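Local coordinates for SusD/RagB family nutrient-binding outer membrane lipoprotein (Bacteroides vulgatus, PDB 4F7A) that probably binds glycans, perhaps mucin O-glycans, at the outer membrane as a SusD-like lipoprotein with a helical, TPR-like fold, at residues Y274-I279 with S377-S382; G264-S269 with Q426-C431; K111-A116 with K183-C188. One frame throughout, in Å; residues are numbered along the deposited sequence.

Contact 1 of 3, residues Y274-I279 with S377-S382; sequences YEDPRI and SLYLTS
Tyr-379 reaches across from the 377-382 turn and brings its hydroxyl to Asp-276 and Arg-278, with the ring carbon CD2 of Tyr-274 alongside it. Its CG stands anti to the backbone N (chi1 176°), which carries the ring out of its own turn and toward the 274-279 loop. At the ring's end, OH donates a weak hydrogen bond to Asp-276 OD2, 2.7 Å away, with the carboxylate plane turned 65° from the ring. The guanidinium of Arg-278 stands almost perpendicular to the same ring, and the tyrosine OH lies at its edge, 3.4 Å from NH2.

Asp-276 is itself held firmly. Arg-278 grips it side-on with two nitrogens: NE points at OD1 along a nearly straight bond of 2.9 Å, and NH2 forms a salt bridge with OD2 at 2.8 Å, both on syn lone pairs. The anti lone pair of OD1 takes the backbone N of Arg-278, a capping bond at the start of the type I turn that leads into helix 279-282. Three bonds within the loop thus fix the carboxylate's rotation and present OD2 to the tyrosine.

Hydrocarbon contacts complete the fit: Tyr-274 CB lies 3.9 Å from Tyr-379 CE1, while the CD of Pro-277 packs beside CD1. A water bridges the backbone O of Tyr-274 and OG of Ser-382, to both of which it donates.

The contact joins the connection between helices 265-273 and 279-282 to the loop following helix 356-371. Gln-426 of helix 416-431 bonds both Tyr-379 OH and Arg-278 NH2, Tyr-274 OH is bound to Thr-406 O, and Phe-368 of helix 356-371 meets the Tyr-379 ring.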
ATOM      1  N   TYR A 274       9.163  -4.484 -20.536  1.00 10.86           N
ATOM      2  CA  TYR A 274       7.868  -5.057 -20.915  1.00 12.73           C
ATOM      3  C   TYR A 274       7.159  -4.274 -22.034  1.00 14.48           C
ATOM      4  O   TYR A 274       6.086  -4.668 -22.486  1.00 13.73           O
ATOM      5  CB  TYR A 274       6.960  -5.125 -19.690  1.00 11.71           C
ATOM      6  CG  TYR A 274       7.283  -6.166 -18.633  1.00 12.13           C
ATOM      7  CD1 TYR A 274       8.217  -7.176 -18.853  1.00 11.99           C
ATOM      8  CD2 TYR A 274       6.618  -6.160 -17.413  1.00 12.11           C
ATOM      9  CE1 TYR A 274       8.484  -8.121 -17.882  1.00 12.40           C
ATOM     10  CE2 TYR A 274       6.875  -7.093 -16.438  1.00 13.99           C
ATOM     11  CZ  TYR A 274       7.802  -8.099 -16.692  1.00 14.02           C
ATOM     12  OH  TYR A 274       8.045  -9.061 -15.760  1.00 13.14           O
ATOM     13  N   GLU A 275       7.748  -3.148 -22.461  1.00 16.08           N
ATOM     14  CA  GLU A 275       7.139  -2.245 -23.444  1.00 16.13           C
ATOM     15  C   GLU A 275       5.716  -1.961 -23.022  1.00 15.22           C
ATOM     16  O   GLU A 275       4.772  -2.078 -23.798  1.00 13.38           O
ATOM     17  CB  GLU A 275       7.235  -2.829 -24.873  1.00 19.10           C
ATOM     18  CG  GLU A 275       8.698  -2.995 -25.303  1.00 24.06           C
ATOM     19  CD  GLU A 275       8.879  -3.314 -26.792  1.00 39.72           C
ATOM     20  OE1 GLU A 275       8.201  -4.217 -27.307  1.00 43.32           O
ATOM     21  OE2 GLU A 275       9.731  -2.678 -27.429  1.00 49.69           O
ATOM     22  N   ASP A 276       5.581  -1.595 -21.755  1.00 13.27           N
ATOM     23  CA  ASP A 276       4.285  -1.557 -21.098  1.00 12.70           C
ATOM     24  C   ASP A 276       3.568  -0.271 -21.490  1.00 14.36           C
ATOM     25  O   ASP A 276       4.107   0.820 -21.306  1.00 13.55           O
ATOM     26  CB  ASP A 276       4.491  -1.651 -19.589  1.00 11.31           C
ATOM     27  CG  ASP A 276       3.249  -1.986 -18.841  1.00 12.52           C
ATOM     28  OD1 ASP A 276       2.221  -1.275 -19.017  1.00 12.39           O
ATOM     29  OD2 ASP A 276       3.308  -2.955 -18.038  1.00 11.50           O
ATOM     30  N   PRO A 277       2.328  -0.390 -22.000  1.00 14.02           N
ATOM     31  CA  PRO A 277       1.617   0.829 -22.408  1.00 14.26           C
ATOM     32  C   PRO A 277       1.217   1.728 -21.253  1.00 15.80           C
ATOM     33  O   PRO A 277       0.768   2.859 -21.494  1.00 15.16           O
ATOM     34  CB  PRO A 277       0.370   0.309 -23.113  1.00 16.89           C
ATOM     35  CG  PRO A 277       0.165  -1.026 -22.602  1.00 16.92           C
ATOM     36  CD  PRO A 277       1.515  -1.595 -22.198  1.00 15.44           C
ATOM     37  N   ARG A 278       1.355   1.258 -20.008  1.00 11.11           N
ATOM     38  CA  ARG A 278       1.100   2.138 -18.877  1.00 12.32           C
ATOM     39  C   ARG A 278       2.275   3.112 -18.616  1.00 16.36           C
ATOM     40  O   ARG A 278       2.124   4.071 -17.842  1.00 15.17           O
ATOM     41  CB  ARG A 278       0.796   1.326 -17.622  1.00 10.66           C
ATOM     42  CG  ARG A 278      -0.524   0.571 -17.673  1.00 11.15           C
ATOM     43  CD  ARG A 278      -0.597  -0.547 -16.638  1.00 10.03           C
ATOM     44  NE  ARG A 278       0.279  -1.685 -16.934  1.00  8.65           N
ATOM     45  CZ  ARG A 278       0.185  -2.876 -16.325  1.00 10.73           C
ATOM     46  NH1 ARG A 278      -0.740  -3.100 -15.394  1.00 11.02           N
ATOM     47  NH2 ARG A 278       1.017  -3.854 -16.643  1.00 11.65           N
ATOM     48  N   ILE A 279       3.433   2.867 -19.234  1.00 14.31           N
ATOM     49  CA  ILE A 279       4.632   3.648 -18.927  1.00 13.41           C
ATOM     50  C   ILE A 279       4.395   5.176 -19.094  1.00 13.47           C
ATOM     51  O   ILE A 279       4.779   5.962 -18.229  1.00 13.27           O
ATOM     52  CB  ILE A 279       5.870   3.141 -19.724  1.00 14.35           C
ATOM     53  CG1 ILE A 279       7.167   3.690 -19.108  1.00 14.70           C
ATOM     54  CG2 ILE A 279       5.772   3.476 -21.204  1.00 11.40           C
ATOM     55  CD1 ILE A 279       8.472   3.027 -19.632  1.00 13.56           C
ATOM     56  N   SER A 377      -4.319  -8.286 -24.394  1.00 12.06           N
ATOM     57  CA  SER A 377      -4.129  -9.603 -24.979  1.00 14.39           C
ATOM     58  C   SER A 377      -2.721  -9.810 -25.575  1.00 14.99           C
ATOM     59  O   SER A 377      -2.099 -10.842 -25.348  1.00 14.45           O
ATOM     60  CB  SER A 377      -5.209  -9.918 -26.037  1.00 15.12           C
ATOM     61  OG  SER A 377      -6.525  -9.857 -25.478  1.00 13.50           O
ATOM     62  N   LEU A 378      -2.245  -8.843 -26.344  1.00 16.21           N
ATOM     63  CA  LEU A 378      -0.935  -8.950 -27.000  1.00 15.25           C
ATOM     64  C   LEU A 378       0.172  -8.891 -25.933  1.00 13.29           C
ATOM     65  O   LEU A 378       1.095  -9.688 -25.941  1.00 13.51           O
ATOM     66  CB  LEU A 378      -0.767  -7.831 -28.018  1.00 17.09           C
ATOM     67  CG  LEU A 378       0.430  -8.013 -28.971  1.00 27.73           C
ATOM     68  CD1 LEU A 378       0.399  -9.392 -29.630  1.00 33.51           C
ATOM     69  CD2 LEU A 378       0.449  -6.926 -30.003  1.00 27.59           C
ATOM     70  N   TYR A 379       0.030  -7.991 -24.969  1.00 11.81           N
ATOM     71  CA  TYR A 379       0.995  -7.877 -23.876  1.00 11.34           C
ATOM     72  C   TYR A 379       1.123  -9.179 -23.097  1.00 12.17           C
ATOM     73  O   TYR A 379       2.231  -9.579 -22.722  1.00 11.85           O
ATOM     74  CB  TYR A 379       0.556  -6.748 -22.954  1.00 10.23           C
ATOM     75  CG  TYR A 379       1.361  -6.506 -21.708  1.00  9.25           C
ATOM     76  CD1 TYR A 379       2.412  -5.610 -21.712  1.00 12.11           C
ATOM     77  CD2 TYR A 379       0.990  -7.070 -20.501  1.00 14.26           C
ATOM     78  CE1 TYR A 379       3.128  -5.332 -20.568  1.00 13.17           C
ATOM     79  CE2 TYR A 379       1.698  -6.786 -19.333  1.00 14.40           C
ATOM     80  CZ  TYR A 379       2.768  -5.926 -19.365  1.00 16.52           C
ATOM     81  OH  TYR A 379       3.481  -5.623 -18.208  1.00 13.59           O
ATOM     82  N   LEU A 380      -0.009  -9.852 -22.881  1.00 11.93           N
ATOM     83  CA  LEU A 380      -0.038 -11.117 -22.141  1.00 12.72           C
ATOM     84  C   LEU A 380       0.613 -12.294 -22.889  1.00 13.64           C
ATOM     85  O   LEU A 380       0.838 -13.338 -22.284  1.00 15.27           O
ATOM     86  CB  LEU A 380      -1.492 -11.460 -21.750  1.00 12.60           C
ATOM     87  CG  LEU A 380      -2.014 -10.616 -20.600  1.00  9.90           C
ATOM     88  CD1 LEU A 380      -3.553 -10.826 -20.477  1.00 14.03           C
ATOM     89  CD2 LEU A 380      -1.239 -10.944 -19.292  1.00  9.72           C
ATOM     90  N   THR A 381       0.935 -12.116 -24.173  1.00 13.52           N
ATOM     91  CA  THR A 381       1.706 -13.095 -24.933  1.00 18.20           C
ATOM     92  C   THR A 381       3.167 -12.705 -25.073  1.00 21.24           C
ATOM     93  O   THR A 381       3.940 -13.442 -25.675  1.00 21.46           O
ATOM     94  CB  THR A 381       1.177 -13.245 -26.395  1.00 22.72           C
ATOM     95  OG1 THR A 381       1.477 -12.054 -27.147  1.00 31.45           O
ATOM     96  CG2 THR A 381      -0.277 -13.491 -26.419  1.00 21.74           C
ATOM     97  N   SER A 382       3.568 -11.562 -24.535  1.00 17.68           N
ATOM     98  CA  SER A 382       4.852 -11.008 -24.922  1.00 19.44           C
ATOM     99  C   SER A 382       6.026 -11.612 -24.142  1.00 18.51           C
ATOM    100  O   SER A 382       5.870 -12.192 -23.082  1.00 16.85           O
ATOM    101  CB  SER A 382       4.837  -9.485 -24.828  1.00 23.42           C
ATOM    102  OG  SER A 382       4.730  -9.073 -23.493  1.00 18.91           O
TER
HETATM  103  O   HOH W   1       6.570  -7.234 -23.403  1.00 30.28           O

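Contact 2 of 3, residues G264-S269 with Q426-C431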
ATOM      1  N   GLY A 264      11.239   5.636 -10.157  1.00 10.48           N
ATOM      2  CA  GLY A 264      12.307   4.808  -9.584  1.00 11.54           C
ATOM      3  C   GLY A 264      12.944   3.893 -10.623  1.00 13.04           C
ATOM      4  O   GLY A 264      12.310   3.520 -11.620  1.00 12.02           O
ATOM      5  N   ALA A 265      14.212   3.547 -10.419  1.00 11.40           N
ATOM      6  CA  ALA A 265      14.939   2.656 -11.345  1.00 12.17           C
ATOM      7  C   ALA A 265      14.270   1.296 -11.618  1.00  9.53           C
ATOM      8  O   ALA A 265      14.304   0.811 -12.754  1.00 10.55           O
ATOM      9  CB  ALA A 265      16.400   2.430 -10.860  1.00  9.34           C
ATOM     10  N   THR A 266      13.655   0.678 -10.620  1.00 10.47           N
ATOM     11  CA  THR A 266      13.055  -0.639 -10.826  1.00  9.94           C
ATOM     12  C   THR A 266      11.831  -0.555 -11.712  1.00 10.51           C
ATOM     13  O   THR A 266      11.691  -1.360 -12.592  1.00 11.17           O
ATOM     14  CB  THR A 266      12.698  -1.407  -9.511  1.00 10.76           C
ATOM     15  OG1 THR A 266      13.849  -1.466  -8.640  1.00 12.15           O
ATOM     16  CG2 THR A 266      12.276  -2.830  -9.835  1.00 12.01           C
ATOM     17  N   ILE A 267      10.967   0.434 -11.495  1.00 10.42           N
ATOM     18  CA  ILE A 267       9.775   0.575 -12.324  1.00  9.37           C
ATOM     19  C   ILE A 267      10.167   1.002 -13.753  1.00 10.12           C
ATOM     20  O   ILE A 267       9.539   0.548 -14.712  1.00 11.76           O
ATOM     21  CB  ILE A 267       8.684   1.444 -11.640  1.00  8.87           C
ATOM     22  CG1 ILE A 267       7.321   1.214 -12.331  1.00 12.13           C
ATOM     23  CG2 ILE A 267       9.044   2.949 -11.611  1.00 11.68           C
ATOM     24  CD1 ILE A 267       6.100   1.680 -11.475  1.00 12.18           C
ATOM     25  N   ALA A 268      11.261   1.757 -13.929  1.00 11.24           N
ATOM     26  CA  ALA A 268      11.774   2.045 -15.290  1.00 12.23           C
ATOM     27  C   ALA A 268      12.272   0.756 -15.971  1.00 12.14           C
ATOM     28  O   ALA A 268      11.961   0.509 -17.118  1.00 12.90           O
ATOM     29  CB  ALA A 268      12.878   3.074 -15.265  1.00 11.49           C
ATOM     30  N   SER A 269      13.000  -0.077 -15.235  1.00 10.08           N
ATOM     31  CA  SER A 269      13.454  -1.367 -15.757  1.00 12.83           C
ATOM     32  C   SER A 269      12.294  -2.246 -16.242  1.00 13.15           C
ATOM     33  O   SER A 269      12.335  -2.775 -17.352  1.00 12.37           O
ATOM     34  CB  SER A 269      14.263  -2.125 -14.702  1.00 12.92           C
ATOM     35  OG  SER A 269      14.524  -3.437 -15.142  1.00 11.24           O
ATOM     36  N   GLN A 426       3.137  -8.105 -11.562  1.00 10.86           N
ATOM     37  CA  GLN A 426       2.014  -7.437 -12.223  1.00  9.44           C
ATOM     38  C   GLN A 426       1.089  -6.733 -11.233  1.00  8.70           C
ATOM     39  O   GLN A 426       0.597  -5.635 -11.516  1.00 10.52           O
ATOM     40  CB  GLN A 426       1.236  -8.402 -13.121  1.00 11.18           C
ATOM     41  CG  GLN A 426       1.979  -8.806 -14.400  1.00 11.77           C
ATOM     42  CD  GLN A 426       2.220  -7.635 -15.371  1.00 11.55           C
ATOM     43  OE1 GLN A 426       1.397  -6.727 -15.494  1.00 10.50           O
ATOM     44  NE2 GLN A 426       3.357  -7.663 -16.054  1.00  9.42           N
ATOM     45  N   LYS A 427       0.914  -7.311 -10.048  1.00  8.72           N
ATOM     46  CA  LYS A 427       0.133  -6.642  -9.009  1.00 10.32           C
ATOM     47  C   LYS A 427       0.823  -5.336  -8.618  1.00 10.07           C
ATOM     48  O   LYS A 427       0.170  -4.318  -8.375  1.00 10.84           O
ATOM     49  CB  LYS A 427      -0.061  -7.541  -7.794  1.00  9.50           C
ATOM     50  CG  LYS A 427      -1.014  -6.989  -6.724  1.00 11.95           C
ATOM     51  CD  LYS A 427      -1.377  -8.018  -5.649  1.00 11.10           C
ATOM     52  CE  LYS A 427      -0.215  -8.389  -4.771  1.00 10.25           C
ATOM     53  NZ  LYS A 427      -0.650  -9.191  -3.613  1.00 13.17           N
ATOM     54  N   TRP A 428       2.150  -5.374  -8.520  1.00  9.97           N
ATOM     55  CA  TRP A 428       2.944  -4.175  -8.168  1.00 10.36           C
ATOM     56  C   TRP A 428       2.771  -3.072  -9.219  1.00  9.19           C
ATOM     57  O   TRP A 428       2.568  -1.890  -8.880  1.00 10.93           O
ATOM     58  CB  TRP A 428       4.386  -4.603  -7.988  1.00  8.81           C
ATOM     59  CG  TRP A 428       5.438  -3.581  -7.699  1.00  9.91           C
ATOM     60  CD1 TRP A 428       5.836  -3.124  -6.469  1.00 11.33           C
ATOM     61  CD2 TRP A 428       6.335  -3.016  -8.647  1.00 11.17           C
ATOM     62  NE1 TRP A 428       6.911  -2.268  -6.612  1.00 13.84           N
ATOM     63  CE2 TRP A 428       7.241  -2.193  -7.938  1.00 10.90           C
ATOM     64  CE3 TRP A 428       6.475  -3.129 -10.027  1.00 13.33           C
ATOM     65  CZ2 TRP A 428       8.238  -1.482  -8.571  1.00 14.42           C
ATOM     66  CZ3 TRP A 428       7.487  -2.429 -10.653  1.00 13.22           C
ATOM     67  CH2 TRP A 428       8.355  -1.616  -9.924  1.00 11.76           C
ATOM     68  N   ILE A 429       2.805  -3.431 -10.492  1.00 10.16           N
ATOM     69  CA  ILE A 429       2.497  -2.432 -11.524  1.00  9.12           C
ATOM     70  C   ILE A 429       1.071  -1.873 -11.312  1.00 11.01           C
ATOM     71  O   ILE A 429       0.857  -0.651 -11.368  1.00  9.47           O
ATOM     72  CB  ILE A 429       2.661  -2.959 -12.978  1.00  9.09           C
ATOM     73  CG1 ILE A 429       4.082  -3.464 -13.242  1.00 10.77           C
ATOM     74  CG2 ILE A 429       2.330  -1.842 -13.971  1.00  8.18           C
ATOM     75  CD1 ILE A 429       4.242  -4.317 -14.579  1.00  8.16           C
ATOM     76  N   ALA A 430       0.132  -2.762 -11.002  1.00  9.83           N
ATOM     77  CA  ALA A 430      -1.283  -2.434 -10.911  1.00 11.94           C
ATOM     78  C   ALA A 430      -1.669  -1.658  -9.663  1.00 10.61           C
ATOM     79  O   ALA A 430      -2.679  -0.959  -9.681  1.00 12.45           O
ATOM     80  CB  ALA A 430      -2.132  -3.729 -11.000  1.00 10.99           C
ATOM     81  N   CYS A 431      -0.872  -1.756  -8.587  1.00 12.09           N
ATOM     82  CA  CYS A 431      -1.165  -1.013  -7.344  1.00 11.33           C
ATOM     83  C   CYS A 431      -0.684   0.436  -7.373  1.00 12.08           C
ATOM     84  O   CYS A 431      -0.974   1.194  -6.448  1.00 12.50           O
ATOM     85  CB  CYS A 431      -0.537  -1.736  -6.137  1.00 12.72           C
ATOM     86  SG  CYS A 431      -1.476  -3.210  -5.642  1.00 17.12           S
TER
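Trp-428 drives the six-membered end of its indole against Ile-267, with CH2 only 3.5 Å from the isoleucine CB and equally near its CA. The neighbouring ring atom CZ3 lies 4.0 Å from Ile-267 CG1, so the isoleucine meets the indole along the side of its chain, from the root outward. The backbone N of Ile-267 sits at the ring's edge, in its plane: the indole points at the helix backbone while the isoleucine chain runs obliquely past it. With CG anti to the backbone N (chi1 177°), the tryptophan is extended from helix 416-431 and spans the gap between the two helices. Ile-267 turns CG1 likewise anti to its own N (chi1 -163°), which brings CG1 to CH2 and CZ3 of the indole.

Thr-266 closes on the same ring corner. Its methyl CG2 is 4.1 Å from Trp-428 CH2 and its carbonyl carbon approaches the indole edge, whereas OG1 is engaged by the backbone N of Phe-451. The side-chain atoms that touch are carbons, set against a stretch of helix backbone, and the three residues involved are buried. The one polar atom of the indole, NE1, is satisfied by donating to Ser-58 O, a bond that ties the ring's other end to a separate part of the chain.

This is helix-to-helix packing through a single large aromatic, at the first turn of helix 265-273, where Gly-264 is the N-cap. Around the indole, Ala-438 of helix 435-445 and Pro-448 add further contacts, and the ring of Tyr-60 meets it at about 45°; on the flank of helix 416-431, Phe-339 of helix 334-346 covers Gln-426, Lys-427 and Ala-430.

Contact 3 of 3, residues K111-A116 with K183-C188; sequences KHFYGA and KSINMC
The Phe-113 ring carries Ile-185 on one face: methyl CG2 stands 4.1 Å from the ring centroid and 22° off the normal, a CH-pi contact displaced toward the rim near CZ. Ser-184 OG comes to that same CZ, at 3.6 Å. Phe-25 of helix 15-30 meets the ring edge-to-face, and Tyr-110 meets it at a shallower angle. In this SusD-like, TPR-related helical fold, the contact packs the first turns of helix 111-132 against the short 3-10 turn in the connection between helices 151-174 and 193-210.

The two branches of Ile-185 divide the work. CG1 lies between the backbone N and the carbonyl carbon (chi1 60°), directing CD1 to Ala-116 CB at 3.7 Å and to Phe-113 CD1 at 3.8 Å, while CG2 is left to cover the ring. The isoleucine thus wedges between the phenylalanine and the alanine one helical turn further on. Within the helix, Phe-113 CD1 also lies over the centre of the His-112 imidazole, which is stacked with Tyr-172.

A leucine in place of Phe-113 would probably leave the CG2 methyl of Ile-185 without its aromatic face and Phe-25 without its ring partner.

Beyond the 3-10 turn the chain folds into an Asx turn, in which Asn-186 OD1 accepts from Cys-188 N at 3.2 Å, the donor tilted 27° from the carbonyl plane.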
ATOM      1  N   LYS A 111     -26.388   0.733  11.941  1.00 20.41           N
ATOM      2  CA  LYS A 111     -25.610  -0.483  11.723  1.00 20.24           C
ATOM      3  C   LYS A 111     -24.705  -0.369  10.508  1.00 19.92           C
ATOM      4  O   LYS A 111     -23.584  -0.908  10.516  1.00 18.22           O
ATOM      5  CB  LYS A 111     -26.529  -1.684  11.562  1.00 23.64           C
ATOM      6  CG  LYS A 111     -27.303  -2.026  12.829  1.00 25.53           C
ATOM      7  CD  LYS A 111     -28.190  -3.254  12.620  1.00 31.75           C
ATOM      8  CE  LYS A 111     -28.999  -3.568  13.868  1.00 37.28           C
ATOM      9  NZ  LYS A 111     -30.180  -2.661  14.006  1.00 42.61           N
ATOM     10  N   HIS A 112     -25.200   0.302   9.463  1.00 16.19           N
ATOM     11  CA  HIS A 112     -24.400   0.582   8.277  1.00 17.50           C
ATOM     12  C   HIS A 112     -23.187   1.479   8.559  1.00 16.50           C
ATOM     13  O   HIS A 112     -22.088   1.209   8.050  1.00 16.04           O
ATOM     14  CB  HIS A 112     -25.255   1.123   7.114  1.00 16.49           C
ATOM     15  CG  HIS A 112     -26.001   2.394   7.403  1.00 19.22           C
ATOM     16  ND1 HIS A 112     -26.516   2.712   8.644  1.00 18.16           N
ATOM     17  CD2 HIS A 112     -26.395   3.392   6.571  1.00 20.41           C
ATOM     18  CE1 HIS A 112     -27.167   3.863   8.571  1.00 27.61           C
ATOM     19  NE2 HIS A 112     -27.103   4.303   7.326  1.00 18.94           N
ATOM     20  N   PHE A 113     -23.368   2.525   9.366  1.00 14.87           N
ATOM     21  CA  PHE A 113     -22.238   3.414   9.719  1.00 15.35           C
ATOM     22  C   PHE A 113     -21.230   2.694  10.605  1.00 15.00           C
ATOM     23  O   PHE A 113     -20.025   2.926  10.521  1.00 15.45           O
ATOM     24  CB  PHE A 113     -22.730   4.660  10.462  1.00 17.32           C
ATOM     25  CG  PHE A 113     -23.307   5.771   9.562  1.00 20.65           C
ATOM     26  CD1 PHE A 113     -23.894   5.490   8.324  1.00 19.02           C
ATOM     27  CD2 PHE A 113     -23.337   7.088  10.029  1.00 21.30           C
ATOM     28  CE1 PHE A 113     -24.457   6.497   7.561  1.00 19.13           C
ATOM     29  CE2 PHE A 113     -23.891   8.116   9.261  1.00 23.48           C
ATOM     30  CZ  PHE A 113     -24.452   7.821   8.024  1.00 22.58           C
ATOM     31  N   TYR A 114     -21.739   1.835  11.486  1.00 16.06           N
ATOM     32  CA  TYR A 114     -20.895   0.951  12.316  1.00 15.12           C
ATOM     33  C   TYR A 114     -20.046   0.041  11.435  1.00 14.59           C
ATOM     34  O   TYR A 114     -18.820   0.014  11.553  1.00 16.02           O
ATOM     35  CB  TYR A 114     -21.774   0.116  13.252  1.00 15.67           C
ATOM     36  CG  TYR A 114     -21.013  -0.938  14.054  1.00 15.27           C
ATOM     37  CD1 TYR A 114     -19.893  -0.601  14.823  1.00 19.19           C
ATOM     38  CD2 TYR A 114     -21.425  -2.261  14.059  1.00 23.67           C
ATOM     39  CE1 TYR A 114     -19.201  -1.591  15.573  1.00 23.09           C
ATOM     40  CE2 TYR A 114     -20.748  -3.237  14.791  1.00 19.84           C
ATOM     41  CZ  TYR A 114     -19.630  -2.900  15.530  1.00 23.54           C
ATOM     42  OH  TYR A 114     -18.984  -3.878  16.262  1.00 22.15           O
ATOM     43  N   GLY A 115     -20.683  -0.657  10.506  1.00 15.08           N
ATOM     44  CA  GLY A 115     -19.942  -1.485   9.549  1.00 13.82           C
ATOM     45  C   GLY A 115     -18.863  -0.730   8.781  1.00 14.35           C
ATOM     46  O   GLY A 115     -17.721  -1.165   8.695  1.00 14.38           O
ATOM     47  N   ALA A 116     -19.240   0.418   8.226  1.00 13.42           N
ATOM     48  CA  ALA A 116     -18.305   1.248   7.477  1.00 13.22           C
ATOM     49  C   ALA A 116     -17.123   1.727   8.339  1.00 13.30           C
ATOM     50  O   ALA A 116     -15.991   1.757   7.880  1.00 14.30           O
ATOM     51  CB  ALA A 116     -19.072   2.466   6.854  1.00 11.23           C
ATOM     52  N   LYS A 183     -24.867   7.113   1.606  1.00 18.70           N
ATOM     53  CA  LYS A 183     -24.585   8.211   0.683  1.00 17.61           C
ATOM     54  C   LYS A 183     -23.800   9.338   1.350  1.00 17.37           C
ATOM     55  O   LYS A 183     -22.822   9.811   0.779  1.00 17.35           O
ATOM     56  CB  LYS A 183     -25.902   8.739   0.077  1.00 19.45           C
ATOM     57  CG  LYS A 183     -25.747   9.697  -1.076  1.00 25.42           C
ATOM     58  CD  LYS A 183     -27.125  10.133  -1.587  1.00 31.95           C
ATOM     59  CE  LYS A 183     -27.686   9.141  -2.577  1.00 40.99           C
ATOM     60  NZ  LYS A 183     -29.057   9.541  -3.029  1.00 39.43           N
ATOM     61  N   SER A 184     -24.203   9.750   2.557  1.00 16.36           N
ATOM     62  CA  SER A 184     -23.599  10.913   3.222  1.00 15.97           C
ATOM     63  C   SER A 184     -22.146  10.726   3.673  1.00 17.64           C
ATOM     64  O   SER A 184     -21.464  11.702   3.983  1.00 18.39           O
ATOM     65  CB  SER A 184     -24.435  11.350   4.428  1.00 18.94           C
ATOM     66  OG  SER A 184     -24.473  10.371   5.464  1.00 18.52           O
ATOM     67  N   ILE A 185     -21.687   9.476   3.721  1.00 18.07           N
ATOM     68  CA  ILE A 185     -20.336   9.162   4.188  1.00 16.84           C
ATOM     69  C   ILE A 185     -19.447   8.611   3.080  1.00 16.99           C
ATOM     70  O   ILE A 185     -18.302   8.236   3.339  1.00 18.10           O
ATOM     71  CB  ILE A 185     -20.346   8.155   5.393  1.00 15.48           C
ATOM     72  CG1 ILE A 185     -20.997   6.831   5.010  1.00 13.23           C
ATOM     73  CG2 ILE A 185     -21.072   8.747   6.560  1.00 15.34           C
ATOM     74  CD1 ILE A 185     -20.793   5.702   6.073  1.00 17.25           C
ATOM     75  N   ASN A 186     -19.932   8.608   1.843  1.00 18.27           N
ATOM     76  CA  ASN A 186     -19.152   8.037   0.745  1.00 18.02           C
ATOM     77  C   ASN A 186     -18.033   8.966   0.256  1.00 17.03           C
ATOM     78  O   ASN A 186     -18.250   9.799  -0.616  1.00 17.55           O
ATOM     79  CB  ASN A 186     -20.057   7.703  -0.437  1.00 17.47           C
ATOM     80  CG  ASN A 186     -19.310   6.977  -1.547  1.00 15.69           C
ATOM     81  OD1 ASN A 186     -18.180   6.516  -1.333  1.00 19.41           O
ATOM     82  ND2 ASN A 186     -19.929   6.872  -2.726  1.00 16.13           N
HETATM   83  N   MSE A 187     -16.837   8.810   0.797  1.00 15.76           N
HETATM   84  CA  MSE A 187     -15.643   9.383   0.164  1.00 15.88           C
HETATM   85  C   MSE A 187     -14.685   8.327  -0.365  1.00 15.30           C
HETATM   86  O   MSE A 187     -13.556   8.665  -0.677  1.00 14.70           O
HETATM   87  CB  MSE A 187     -14.865  10.259   1.161  1.00 15.37           C
HETATM   88  CG  MSE A 187     -15.565  11.521   1.522  1.00 20.21           C
HETATM   89 SE   MSE A 187     -14.475  12.488   2.817  0.75 20.85          SE
HETATM   90  CE  MSE A 187     -12.765  12.574   1.909  1.00 15.89           C
ATOM     91  N   CYS A 188     -15.113   7.074  -0.479  1.00 15.91           N
ATOM     92  CA  CYS A 188     -14.195   6.001  -0.900  1.00 15.25           C
ATOM     93  C   CYS A 188     -14.731   5.170  -2.065  1.00 16.41           C
ATOM     94  O   CYS A 188     -14.206   4.092  -2.336  1.00 17.08           O
ATOM     95  CB  CYS A 188     -13.826   5.099   0.276  1.00 15.66           C
ATOM     96  SG  CYS A 188     -15.254   4.288   1.004  1.00 17.63           S
TER

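All three contacts are largely buried, but contact 2 lies nearest the middle of the chain, its centre about 13 Å from the chain's centre, against 24 and 22 Å for contacts 1 and 3. Contacts 1 and 2 form one neighbourhood: contact 1 is nested within the chain loop that contact 2 closes, and Gln-426 and Ile-429 on helix 416-431 touch its residues. Chemistry changes across this patch, from a tyrosine hydroxyl meeting a salt-bridged carboxylate, plus a water bridge, between loops to carbon packing between helices. Contact 3 closes earlier in the sequence, on the opposite side of the chain's centre from contact 2; it is largely apolar too, but pairs a helix with a connecting segment.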